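Local coordinates for protein activated BY transcription factor SSRB (Salmonella enterica, PDB 2WNW) that belongs to glycosyl hydrolase family 30, pairs a TIM barrel with a beta-sandwich domain, and is probably activated by the transcription factor SsrB, at residues 161-164 / 165-168; 177-180 / 181-184; 316-319 / 320-324. All blocks are in the same frame, centred on the assembly; numbering follows the deposited sequence.

Contact 1 (161-164 / 165-168)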
loop_
_atom_site.group_PDB
_atom_site.type_symbol
_atom_site.label_atom_id
_atom_site.label_comp_id
_atom_site.label_asym_id
_atom_site.label_seq_id
_atom_site.Cartn_x
_atom_site.Cartn_y
_atom_site.Cartn_z
ATOM N N LYS A 161 6.096 -10.336 -35.606
ATOM C CA LYS A 161 5.251 -9.147 -35.541
ATOM C C LYS A 161 4.250 -9.134 -36.687
ATOM O O LYS A 161 4.428 -9.822 -37.691
ATOM C CB LYS A 161 6.104 -7.879 -35.609
ATOM C CG LYS A 161 7.191 -7.809 -34.554
ATOM C CD LYS A 161 7.923 -6.477 -34.583
ATOM C CE LYS A 161 7.050 -5.354 -34.041
ATOM N NZ LYS A 161 7.804 -4.075 -33.919
ATOM N N LEU A 162 3.187 -8.352 -36.526
ATOM C CA LEU A 162 2.176 -8.232 -37.565
ATOM C C LEU A 162 2.812 -7.404 -38.675
ATOM O O LEU A 162 3.388 -6.351 -38.412
ATOM C CB LEU A 162 0.940 -7.506 -37.016
ATOM C CG LEU A 162 -0.211 -7.235 -37.989
ATOM C CD1 LEU A 162 -0.756 -8.549 -38.515
ATOM C CD2 LEU A 162 -1.312 -6.449 -37.278
ATOM N N ARG A 163 2.744 -7.886 -39.913
ATOM C CA ARG A 163 3.323 -7.128 -41.013
ATOM C C ARG A 163 2.538 -5.831 -41.132
ATOM O O ARG A 163 1.310 -5.834 -41.063
ATOM C CB ARG A 163 3.248 -7.923 -42.320
ATOM C CG ARG A 163 4.234 -9.078 -42.383
ATOM C CD ARG A 163 4.305 -9.660 -43.788
ATOM N NE ARG A 163 3.120 -10.436 -44.131
ATOM C CZ ARG A 163 2.421 -10.287 -45.254
ATOM N NH1 ARG A 163 2.780 -9.381 -46.152
ATOM N NH2 ARG A 163 1.371 -11.061 -45.488
ATOM N N ARG A 164 3.246 -4.721 -41.299
ATOM C CA ARG A 164 2.588 -3.425 -41.393
ATOM C C ARG A 164 1.488 -3.393 -42.448
ATOM O O ARG A 164 0.464 -2.740 -42.256
ATOM C CB ARG A 164 3.610 -2.323 -41.685
ATOM C CG ARG A 164 2.989 -0.935 -41.765
ATOM C CD ARG A 164 2.348 -0.533 -40.438
ATOM N NE ARG A 164 1.397 0.564 -40.605
ATOM C CZ ARG A 164 0.818 1.215 -39.601
ATOM N NH1 ARG A 164 1.092 0.885 -38.347
ATOM N NH2 ARG A 164 -0.038 2.197 -39.854
ATOM N N GLU A 165 1.687 -4.106 -43.553
ATOM C CA GLU A 165 0.683 -4.117 -44.607
ATOM C C GLU A 165 -0.515 -5.008 -44.277
ATOM O O GLU A 165 -1.443 -5.129 -45.081
ATOM C CB GLU A 165 1.303 -4.542 -45.948
ATOM C CG GLU A 165 1.882 -5.950 -46.000
ATOM C CD GLU A 165 3.323 -6.034 -45.511
ATOM O OE1 GLU A 165 3.983 -7.053 -45.809
ATOM O OE2 GLU A 165 3.797 -5.098 -44.832
ATOM N N CYS A 166 -0.501 -5.621 -43.093
ATOM C CA CYS A 166 -1.602 -6.487 -42.672
ATOM C C CYS A 166 -2.401 -5.926 -41.498
ATOM O O CYS A 166 -3.265 -6.613 -40.951
ATOM C CB CYS A 166 -1.080 -7.878 -42.299
ATOM S SG CYS A 166 -0.395 -8.803 -43.690
ATOM N N TYR A 167 -2.123 -4.685 -41.107
ATOM C CA TYR A 167 -2.853 -4.087 -39.993
ATOM C C TYR A 167 -4.345 -4.013 -40.293
ATOM O O TYR A 167 -5.172 -4.405 -39.469
ATOM C CB TYR A 167 -2.302 -2.691 -39.673
ATOM C CG TYR A 167 -1.146 -2.698 -38.690
ATOM C CD1 TYR A 167 -0.069 -3.571 -38.852
ATOM C CD2 TYR A 167 -1.122 -1.817 -37.606
ATOM C CE1 TYR A 167 1.008 -3.567 -37.962
ATOM C CE2 TYR A 167 -0.051 -1.803 -36.711
ATOM C CZ TYR A 167 1.011 -2.676 -36.894
ATOM O OH TYR A 167 2.080 -2.645 -36.025
ATOM N N ALA A 168 -4.692 -3.512 -41.474
ATOM C CA ALA A 168 -6.094 -3.404 -41.859
ATOM C C ALA A 168 -6.754 -4.779 -41.927
ATOM O O ALA A 168 -7.875 -4.968 -41.445
ATOM C CB ALA A 168 -6.212 -2.698 -43.205
HETATM O O HOH W 1 3.788 -4.706 -36.254
HETATM O O HOH W 2 -2.600 -2.220 -43.322
#
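The side chains of Arg164 and Tyr167 cross at about a right angle, the arginine passing over one face of the ring. Its CD sits over the ring centre, 4.2 Å from the centroid, a CH-pi contact. The guanidinium follows on the same face as a cation-pi partner, with CZ 4.4 Å from the centroid. The two planes are 38° apart, so the group is tilted rather than laid flat, and NH1 dips closest, 3.3 Å from Tyr167 CE2. A bend at chi2 (62°) turns the arginine chain over the ring. Leu162 meets the same tyrosine obliquely, with CD2 3.5 Å from Tyr167 CD1. The carbonyl oxygens of Leu162 and Arg163 lie at the ring edge, and one water links Leu162 O to Tyr167 OH. These residues lead into helix 167-183 of the TIM barrel, with Cys166 as its N-cap. Cys166 N donates to Arg163 O at 2.7 Å and holds the turn before the helix. Arg163 points its guanidinium the other way. NH1 makes a salt bridge to Glu165 OE1 at 2.6 Å. It comes to the anti side, tilted out of the carboxylate plane, and the bond is bent. The carboxylate is turned 75° from the guanidinium plane. Cys166 SG covers one guanidinium face, offset toward its rim, 3.4 Å from Arg163 NH2. That nitrogen also bonds to Phe149 O. Tyr220 of helix 210-227 packs edge-to-face with Tyr167.

Contact 2 (177-180 / 181-184)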
loop_
_atom_site.group_PDB
_atom_site.type_symbol
_atom_site.label_atom_id
_atom_site.label_comp_id
_atom_site.label_asym_id
_atom_site.label_seq_id
_atom_site.Cartn_x
_atom_site.Cartn_y
_atom_site.Cartn_z
ATOM N N TYR A 177 -14.818 -11.602 -36.363
ATOM C CA TYR A 177 -14.867 -12.452 -35.181
ATOM C C TYR A 177 -16.046 -11.947 -34.342
ATOM O O TYR A 177 -16.881 -12.728 -33.882
ATOM C CB TYR A 177 -13.561 -12.308 -34.387
ATOM C CG TYR A 177 -13.644 -12.764 -32.943
ATOM C CD1 TYR A 177 -13.447 -14.099 -32.595
ATOM C CD2 TYR A 177 -13.923 -11.850 -31.923
ATOM C CE1 TYR A 177 -13.519 -14.516 -31.266
ATOM C CE2 TYR A 177 -14.000 -12.256 -30.592
ATOM C CZ TYR A 177 -13.796 -13.588 -30.272
ATOM O OH TYR A 177 -13.856 -13.987 -28.960
ATOM N N LEU A 178 -16.112 -10.630 -34.159
ATOM C CA LEU A 178 -17.186 -10.020 -33.380
ATOM C C LEU A 178 -18.561 -10.262 -34.007
ATOM O O LEU A 178 -19.525 -10.551 -33.301
ATOM C CB LEU A 178 -16.942 -8.515 -33.221
ATOM C CG LEU A 178 -15.739 -8.092 -32.367
ATOM C CD1 LEU A 178 -15.566 -6.580 -32.427
ATOM C CD2 LEU A 178 -15.942 -8.551 -30.927
ATOM N N LEU A 179 -18.653 -10.139 -35.330
ATOM C CA LEU A 179 -19.923 -10.366 -36.022
ATOM C C LEU A 179 -20.329 -11.831 -35.906
ATOM O O LEU A 179 -21.499 -12.150 -35.687
ATOM C CB LEU A 179 -19.800 -9.976 -37.496
ATOM C CG LEU A 179 -19.524 -8.494 -37.749
ATOM C CD1 LEU A 179 -19.310 -8.256 -39.228
ATOM C CD2 LEU A 179 -20.691 -7.666 -37.226
ATOM N N GLU A 180 -19.351 -12.718 -36.059
ATOM C CA GLU A 180 -19.576 -14.159 -35.956
ATOM C C GLU A 180 -20.171 -14.507 -34.591
ATOM O O GLU A 180 -21.184 -15.203 -34.500
ATOM C CB GLU A 180 -18.249 -14.896 -36.164
ATOM C CG GLU A 180 -18.183 -16.324 -35.628
ATOM C CD GLU A 180 -19.209 -17.254 -36.250
ATOM O OE1 GLU A 180 -19.678 -16.980 -37.375
ATOM O OE2 GLU A 180 -19.534 -18.278 -35.609
ATOM N N TYR A 181 -19.544 -14.017 -33.527
ATOM C CA TYR A 181 -20.041 -14.291 -32.187
ATOM C C TYR A 181 -21.408 -13.656 -31.928
ATOM O O TYR A 181 -22.252 -14.253 -31.261
ATOM C CB TYR A 181 -19.019 -13.834 -31.137
ATOM C CG TYR A 181 -17.943 -14.872 -30.866
ATOM C CD1 TYR A 181 -17.679 -15.309 -29.569
ATOM C CD2 TYR A 181 -17.225 -15.451 -31.913
ATOM C CE1 TYR A 181 -16.727 -16.305 -29.321
ATOM C CE2 TYR A 181 -16.275 -16.443 -31.677
ATOM C CZ TYR A 181 -16.031 -16.866 -30.381
ATOM O OH TYR A 181 -15.101 -17.854 -30.147
ATOM N N ARG A 182 -21.642 -12.462 -32.463
ATOM C CA ARG A 182 -22.930 -11.808 -32.258
ATOM C C ARG A 182 -24.048 -12.631 -32.902
ATOM O O ARG A 182 -25.169 -12.681 -32.390
ATOM C CB ARG A 182 -22.915 -10.385 -32.832
ATOM C CG ARG A 182 -24.147 -9.575 -32.448
ATOM C CD ARG A 182 -23.923 -8.075 -32.600
ATOM N NE ARG A 182 -23.737 -7.663 -33.988
ATOM C CZ ARG A 182 -23.531 -6.404 -34.367
ATOM N NH1 ARG A 182 -23.486 -5.438 -33.458
ATOM N NH2 ARG A 182 -23.377 -6.109 -35.650
ATOM N N ARG A 183 -23.740 -13.278 -34.021
ATOM C CA ARG A 183 -24.718 -14.114 -34.715
ATOM C C ARG A 183 -25.135 -15.298 -33.850
ATOM O O ARG A 183 -26.241 -15.818 -33.989
ATOM C CB ARG A 183 -24.138 -14.645 -36.024
ATOM C CG ARG A 183 -24.269 -13.715 -37.216
ATOM C CD ARG A 183 -23.530 -14.313 -38.395
ATOM N NE ARG A 183 -23.833 -15.736 -38.531
ATOM C CZ ARG A 183 -22.952 -16.652 -38.917
ATOM N NH1 ARG A 183 -21.706 -16.294 -39.207
ATOM N NH2 ARG A 183 -23.308 -17.928 -38.999
ATOM N N HIS A 184 -24.240 -15.725 -32.962
ATOM C CA HIS A 184 -24.513 -16.849 -32.074
ATOM C C HIS A 184 -24.981 -16.375 -30.701
ATOM O O HIS A 184 -24.924 -17.118 -29.719
ATOM C CB HIS A 184 -23.261 -17.723 -31.942
ATOM C CG HIS A 184 -22.893 -18.435 -33.207
ATOM N ND1 HIS A 184 -23.260 -19.739 -33.463
ATOM C CD2 HIS A 184 -22.225 -18.012 -34.307
ATOM C CE1 HIS A 184 -22.835 -20.088 -34.665
ATOM N NE2 HIS A 184 -22.204 -19.057 -35.198
HETATM O O HOH W 3 -13.196 -16.570 -28.279
#
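Glu180 reaches forward along its helix to Arg183 and His184. Its CB sits beside the peptide to Tyr181. The first real contact is made by CG, 3.9 Å from Tyr181 CD2. CG is anti to the backbone N (chi1 160°), and a bend at chi2 then turns the carboxylate toward the next helical turn. CD lies 3.7 Å from His184 NE2, the carboxylate oblique to the imidazole. From there the two oxygens part. OE1 forms a salt bridge with Arg183 NH1 at 2.8 Å, the carboxylate and guanidinium planes standing 81° apart. OE2 lies 2.8 Å from His184 NE2, but the angle is too poor for a hydrogen bond. Glu120 brings a like charge close to OE2. The closeness of two carboxylates would probably raise the proton affinity of one of them.

Beside it, Tyr177 and Tyr181, one turn apart, set their rings obliquely, with planes at 34° and centroids 4.3 Å apart. Tyr177 CE1 sits over one face of the Tyr181 ring, toward its rim, 3.4 Å from Tyr181 CE2. A water joins the two hydroxyls, and Tyr181 OH is also hydrogen-bonded to Asp119.

Leu179 and Arg182 run side by side, pointing the same way, with Leu179 CD2 3.5 Å from Arg182 NH2. The backbone bond from Tyr181 N to Tyr177 O is 3.0 Å long. Such pairs are what an alpha-helix brings together; here they form the C-terminal turns of helix 167-183, whose tyrosines pack on Met88 of strand 85-90 of the TIM barrel.

Contact 3 (316-319 / 320-324)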
loop_
_atom_site.group_PDB
_atom_site.type_symbol
_atom_site.label_atom_id
_atom_site.label_comp_id
_atom_site.label_asym_id
_atom_site.label_seq_id
_atom_site.Cartn_x
_atom_site.Cartn_y
_atom_site.Cartn_z
ATOM N N ASP A 316 -2.876 -11.440 -4.294
ATOM C CA ASP A 316 -2.871 -10.558 -5.451
ATOM C C ASP A 316 -4.188 -9.808 -5.610
ATOM O O ASP A 316 -4.196 -8.615 -5.918
ATOM C CB ASP A 316 -2.553 -11.337 -6.731
ATOM C CG ASP A 316 -2.098 -10.425 -7.854
ATOM O OD1 ASP A 316 -2.906 -10.117 -8.758
ATOM O OD2 ASP A 316 -0.930 -9.994 -7.811
ATOM N N MET A 317 -5.305 -10.498 -5.395
ATOM C CA MET A 317 -6.609 -9.854 -5.520
ATOM C C MET A 317 -6.784 -8.707 -4.530
ATOM O O MET A 317 -7.205 -7.610 -4.905
ATOM C CB MET A 317 -7.724 -10.883 -5.320
ATOM C CG MET A 317 -7.784 -11.923 -6.428
ATOM S SD MET A 317 -8.997 -13.213 -6.098
ATOM C CE MET A 317 -10.516 -12.408 -6.626
ATOM N N ILE A 318 -6.462 -8.953 -3.265
ATOM C CA ILE A 318 -6.596 -7.918 -2.247
ATOM C C ILE A 318 -5.713 -6.720 -2.577
ATOM O O ILE A 318 -6.171 -5.579 -2.553
ATOM C CB ILE A 318 -6.244 -8.472 -0.845
ATOM C CG1 ILE A 318 -7.301 -9.504 -0.429
ATOM C CG2 ILE A 318 -6.172 -7.334 0.169
ATOM C CD1 ILE A 318 -6.965 -10.271 0.840
ATOM N N GLY A 319 -4.451 -6.981 -2.901
ATOM C CA GLY A 319 -3.543 -5.898 -3.238
ATOM C C GLY A 319 -3.989 -5.091 -4.448
ATOM O O GLY A 319 -3.922 -3.859 -4.444
ATOM N N ASN A 320 -4.438 -5.782 -5.491
ATOM C CA ASN A 320 -4.890 -5.111 -6.704
ATOM C C ASN A 320 -6.043 -4.161 -6.411
ATOM O O ASN A 320 -5.994 -2.986 -6.766
ATOM C CB ASN A 320 -5.335 -6.139 -7.755
ATOM C CG ASN A 320 -4.168 -6.868 -8.393
ATOM O OD1 ASN A 320 -4.354 -7.820 -9.151
ATOM N ND2 ASN A 320 -2.961 -6.423 -8.094
ATOM N N PHE A 321 -7.081 -4.665 -5.754
ATOM C CA PHE A 321 -8.232 -3.822 -5.460
ATOM C C PHE A 321 -7.924 -2.678 -4.499
ATOM O O PHE A 321 -8.464 -1.584 -4.647
ATOM C CB PHE A 321 -9.394 -4.688 -4.970
ATOM C CG PHE A 321 -10.039 -5.487 -6.070
ATOM C CD1 PHE A 321 -10.684 -4.844 -7.125
ATOM C CD2 PHE A 321 -9.972 -6.876 -6.078
ATOM C CE1 PHE A 321 -11.252 -5.569 -8.170
ATOM C CE2 PHE A 321 -10.538 -7.614 -7.121
ATOM C CZ PHE A 321 -11.179 -6.959 -8.169
ATOM N N LYS A 322 -7.048 -2.909 -3.526
ATOM C CA LYS A 322 -6.690 -1.835 -2.605
ATOM C C LYS A 322 -5.915 -0.765 -3.368
ATOM O O LYS A 322 -5.910 0.404 -2.985
ATOM C CB LYS A 322 -5.811 -2.354 -1.464
ATOM C CG LYS A 322 -6.549 -3.186 -0.437
ATOM C CD LYS A 322 -6.415 -2.583 0.958
ATOM C CE LYS A 322 -7.032 -1.203 1.044
ATOM N NZ LYS A 322 -6.874 -0.593 2.404
ATOM N N SER A 323 -5.272 -1.171 -4.459
ATOM C CA SER A 323 -4.460 -0.255 -5.254
ATOM C C SER A 323 -5.127 0.432 -6.447
ATOM O O SER A 323 -4.475 1.207 -7.141
ATOM C CB SER A 323 -3.201 -0.983 -5.725
ATOM O OG SER A 323 -2.506 -1.503 -4.606
ATOM N N GLY A 324 -6.402 0.144 -6.699
ATOM C CA GLY A 324 -7.091 0.806 -7.799
ATOM C C GLY A 324 -7.609 -0.051 -8.944
ATOM O O GLY A 324 -8.087 0.488 -9.945
#
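Gly319 O is gripped twice by Ser323. The hydroxyl OG donates to it at 2.8 Å, and the backbone N of Ser323 adds a weak bond at 3.0 Å. Ser323 OG stands beside its own backbone N (chi1 -56°), which brings it back to the carbonyl one turn earlier. The serine thus covers a carbonyl near the end of the helix with both its side chain and its backbone. Gly324 follows and completes a Schellman motif. Its positive phi (118°) is a conformation that glycine adopts easily.

Further back, regular helical bonds run from Phe321 N to Met317 O and from Lys322 N to Ile318 O. Phe321 keeps its ring close to the first of these carbonyls, with CD2 3.1 Å from Met317 O. The aliphatic part of Lys322 lies back over the preceding turn, with Lys322 CG 3.2 Å from Ile318 O. Bends at chi2 and chi3 then lead the lysine away from the helix. Its NZ forms a salt bridge with Glu395 and a hydrogen bond with Ser276 of the second subunit.

Asp316 and Asn320 cross obliquely one turn apart, with carboxylate and amide planes 85° to each other. Asp316 OD2 is paired with Lys242. Both residues face Phe275 of helix 275-284 and Phe292 of barrel strand 289-294. Phe321 faces the beta-sandwich, edge-to-face with Phe398 of strand 393-399, so this helix end lies between barrel and sandwich.

In the fold
Along the chain the three contacts come in series; none nests in or crosses another. Contact 1 closes the turn at the end of the loop after strand 138-143 and opens helix 167-183. Contact 2 is formed by the last turns of that same helix, so the two mark its ends, with centres about 23 Å apart. The chain then runs through barrel strands 190-192 to 289-294 before contact 3 ends helix 305-322 and turns toward strand 327-330. Contacts 2 and 3 lie on opposite sides of the chain's centre, about 34 Å between centres. Contacts 1 and 2 belong to the barrel's outer layer, while contact 3 also meets the beta-sandwich and the second subunit.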